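Local coordinates for protein argininosuccinate lyase (Chelativorans sp., PDB 6G3D) that probably catalyses the cleavage of argininosuccinate into fumarate and L-arginine, the last step of arginine biosynthesis, and assembles as four copies of one chain, at residues Ser228-Ala233 and Ile316-Ser321. Residues are numbered along the deposited sequence; the frame is centred on the assembly and turned at random.
Sequences SIEGVA and IEYQYS
Beside the fumarate- and succinate-binding pocket of this lyase of the fumarase/aspartase superfamily, the short helix 228-233 packs against the loop between helices 303-314 and 329-348, and Tyr318 and Tyr320 both touch the helix. Tyr318, the centre of an inverse gamma turn, donates from OH to Glu230 OE1 across 2.5 Å, unusually short for a hydrogen bond. The acceptor comes in at the ring edge, and the carboxylate and ring planes lie only 3° apart. Glu230 reaches it with CG anti to its backbone N (chi1 180°) and a bend at chi2, while its other oxygen, OE2, forms a salt bridge with Lys181 of the second subunit. The shared carboxylate thus ties the loop to a subunit interface and would probably be polarised by that lysine. Putting a phenylalanine at Tyr318 would probably leave Glu230 OE1 without this donor and the carboxylate held mainly by the Lys181 salt bridge. Ala233 CB approaches the ring obliquely, 4.0 Å from Tyr318 CD2. It also lies 3.4 Å from Gln319 O, evidence of close packing against the loop backbone. The side chain of Val232 runs roughly perpendicular to that of Tyr320, which also packs on Asn113, a succinate-binding residue. Val232 CG2 lies 4.0 Å from Tyr320 CB. Val232 O accepts a hydrogen bond from Arg324 NH1 and only loosely approaches the ring edge, in plane, 3.9 Å from Tyr320 CD1.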
ATOM      1  N   SER A 228      15.655  -3.596 -26.666  1.00 13.80           N
ATOM      2  CA  SER A 228      15.432  -4.999 -26.334  1.00 20.75           C
ATOM      3  C   SER A 228      15.436  -5.244 -24.830  1.00 18.23           C
ATOM      4  O   SER A 228      14.737  -6.146 -24.354  1.00 18.86           O
ATOM      5  CB  SER A 228      16.482  -5.871 -27.024  1.00 13.62           C
ATOM      6  OG  SER A 228      17.788  -5.532 -26.592  1.00 17.74           O
ATOM      7  N   ILE A 229      16.217  -4.475 -24.070  1.00 17.32           N
ATOM      8  CA  ILE A 229      16.149  -4.574 -22.614  1.00 19.07           C
ATOM      9  C   ILE A 229      14.772  -4.149 -22.128  1.00 15.71           C
ATOM     10  O   ILE A 229      14.119  -4.855 -21.350  1.00 13.12           O
ATOM     11  CB  ILE A 229      17.258  -3.736 -21.954  1.00 13.35           C
ATOM     12  CG1 ILE A 229      18.639  -4.303 -22.284  1.00 15.21           C
ATOM     13  CG2 ILE A 229      17.053  -3.680 -20.445  1.00 14.17           C
ATOM     14  CD1 ILE A 229      19.752  -3.288 -22.189  1.00 22.56           C
ATOM     15  N   GLU A 230      14.305  -2.988 -22.597  1.00 16.50           N
ATOM     16  CA  GLU A 230      12.966  -2.521 -22.258  1.00 14.68           C
ATOM     17  C   GLU A 230      11.901  -3.527 -22.675  1.00 18.15           C
ATOM     18  O   GLU A 230      10.834  -3.597 -22.053  1.00 15.46           O
ATOM     19  CB  GLU A 230      12.708  -1.165 -22.922  1.00 17.60           C
ATOM     20  CG  GLU A 230      11.333  -0.552 -22.664  1.00 18.73           C
ATOM     21  CD  GLU A 230      11.129  -0.083 -21.229  1.00 29.10           C
ATOM     22  OE1 GLU A 230      11.985  -0.363 -20.362  1.00 16.03           O
ATOM     23  OE2 GLU A 230      10.104   0.577 -20.963  1.00 19.95           O
ATOM     24  N   GLY A 231      12.176  -4.321 -23.711  1.00 19.64           N
ATOM     25  CA  GLY A 231      11.196  -5.290 -24.171  1.00 19.54           C
ATOM     26  C   GLY A 231      10.891  -6.362 -23.142  1.00 19.93           C
ATOM     27  O   GLY A 231       9.744  -6.792 -23.004  1.00 22.53           O
ATOM     28  N   VAL A 232      11.906  -6.801 -22.399  1.00 15.34           N
ATOM     29  CA  VAL A 232      11.729  -7.895 -21.452  1.00 16.04           C
ATOM     30  C   VAL A 232      11.665  -7.362 -20.025  1.00 17.62           C
ATOM     31  O   VAL A 232      11.050  -7.980 -19.149  1.00 20.53           O
ATOM     32  CB  VAL A 232      12.850  -8.942 -21.595  1.00 17.06           C
ATOM     33  CG1 VAL A 232      12.778  -9.613 -22.958  1.00 12.23           C
ATOM     34  CG2 VAL A 232      14.214  -8.303 -21.372  1.00 14.06           C
ATOM     35  N   ALA A 233      12.297  -6.213 -19.779  1.00 15.25           N
ATOM     36  CA  ALA A 233      12.335  -5.643 -18.439  1.00 13.35           C
ATOM     37  C   ALA A 233      11.213  -4.651 -18.174  1.00 17.41           C
ATOM     38  O   ALA A 233      10.881  -4.411 -17.007  1.00 19.11           O
ATOM     39  CB  ALA A 233      13.679  -4.952 -18.192  1.00 10.75           C
ATOM     40  N   ILE A 316      14.064  -4.700  -7.624  1.00 12.91           N
ATOM     41  CA  ILE A 316      14.908  -5.399  -8.575  1.00 17.50           C
ATOM     42  C   ILE A 316      15.771  -4.381  -9.314  1.00 14.59           C
ATOM     43  O   ILE A 316      15.774  -3.191  -9.004  1.00 16.71           O
ATOM     44  CB  ILE A 316      14.083  -6.244  -9.568  1.00 13.76           C
ATOM     45  CG1 ILE A 316      13.147  -5.338 -10.373  1.00 15.68           C
ATOM     46  CG2 ILE A 316      13.278  -7.303  -8.832  1.00  9.57           C
ATOM     47  CD1 ILE A 316      12.374  -6.058 -11.454  1.00 17.56           C
ATOM     48  N   GLU A 317      16.519  -4.877 -10.294  1.00 10.40           N
ATOM     49  CA  GLU A 317      17.262  -4.055 -11.231  1.00 16.01           C
ATOM     50  C   GLU A 317      16.433  -3.897 -12.500  1.00 14.07           C
ATOM     51  O   GLU A 317      15.339  -4.453 -12.628  1.00 14.85           O
ATOM     52  CB  GLU A 317      18.633  -4.672 -11.522  1.00 12.29           C
ATOM     53  CG  GLU A 317      19.575  -4.713 -10.323  1.00 12.30           C
ATOM     54  CD  GLU A 317      19.168  -5.733  -9.271  1.00 22.11           C
ATOM     55  OE1 GLU A 317      18.933  -6.905  -9.628  1.00 17.84           O
ATOM     56  OE2 GLU A 317      19.086  -5.359  -8.082  1.00 17.34           O
ATOM     57  N   TYR A 318      16.948  -3.133 -13.460  1.00 13.64           N
ATOM     58  CA  TYR A 318      16.215  -2.952 -14.712  1.00 13.62           C
ATOM     59  C   TYR A 318      16.549  -4.106 -15.658  1.00 19.40           C
ATOM     60  O   TYR A 318      17.196  -3.958 -16.695  1.00 18.11           O
ATOM     61  CB  TYR A 318      16.511  -1.594 -15.330  1.00 12.40           C
ATOM     62  CG  TYR A 318      15.295  -1.061 -16.038  1.00 18.96           C
ATOM     63  CD1 TYR A 318      14.291  -0.413 -15.333  1.00 21.12           C
ATOM     64  CD2 TYR A 318      15.119  -1.258 -17.398  1.00 22.19           C
ATOM     65  CE1 TYR A 318      13.166   0.055 -15.969  1.00 17.95           C
ATOM     66  CE2 TYR A 318      13.996  -0.794 -18.042  1.00 19.44           C
ATOM     67  CZ  TYR A 318      13.024  -0.140 -17.323  1.00 23.74           C
ATOM     68  OH  TYR A 318      11.903   0.322 -17.967  1.00 17.08           O
ATOM     69  N   GLN A 319      16.084  -5.287 -15.259  1.00 14.61           N
ATOM     70  CA  GLN A 319      16.349  -6.524 -15.971  1.00 15.67           C
ATOM     71  C   GLN A 319      15.044  -7.280 -16.134  1.00 18.78           C
ATOM     72  O   GLN A 319      14.035  -6.956 -15.503  1.00 17.50           O
ATOM     73  CB  GLN A 319      17.338  -7.412 -15.211  1.00 16.97           C
ATOM     74  CG  GLN A 319      18.640  -6.754 -14.831  1.00 13.55           C
ATOM     75  CD  GLN A 319      19.378  -7.549 -13.780  1.00 19.49           C
ATOM     76  OE1 GLN A 319      19.004  -8.679 -13.468  1.00 18.94           O
ATOM     77  NE2 GLN A 319      20.435  -6.968 -13.229  1.00 11.41           N
ATOM     78  N   TYR A 320      15.068  -8.299 -16.989  1.00 12.68           N
ATOM     79  CA  TYR A 320      14.047  -9.325 -16.881  1.00 12.62           C
ATOM     80  C   TYR A 320      14.182  -9.987 -15.521  1.00 12.62           C
ATOM     81  O   TYR A 320      15.289 -10.239 -15.045  1.00 16.72           O
ATOM     82  CB  TYR A 320      14.175 -10.374 -17.984  1.00 12.46           C
ATOM     83  CG  TYR A 320      13.329 -11.590 -17.683  1.00 16.92           C
ATOM     84  CD1 TYR A 320      11.977 -11.604 -17.987  1.00 19.77           C
ATOM     85  CD2 TYR A 320      13.873 -12.711 -17.060  1.00 17.02           C
ATOM     86  CE1 TYR A 320      11.193 -12.702 -17.697  1.00 19.74           C
ATOM     87  CE2 TYR A 320      13.097 -13.811 -16.764  1.00 19.29           C
ATOM     88  CZ  TYR A 320      11.758 -13.803 -17.087  1.00 24.15           C
ATOM     89  OH  TYR A 320      10.979 -14.899 -16.797  1.00 23.78           O
ATOM     90  N   SER A 321      13.051 -10.266 -14.888  1.00 13.69           N
ATOM     91  CA  SER A 321      13.069 -10.848 -13.557  1.00 15.13           C
ATOM     92  C   SER A 321      11.788 -11.633 -13.347  1.00 13.01           C
ATOM     93  O   SER A 321      10.707 -11.145 -13.684  1.00 18.70           O
ATOM     94  CB  SER A 321      13.213  -9.760 -12.488  1.00 12.88           C
ATOM     95  OG  SER A 321      12.996 -10.290 -11.192  1.00 15.57           O
TER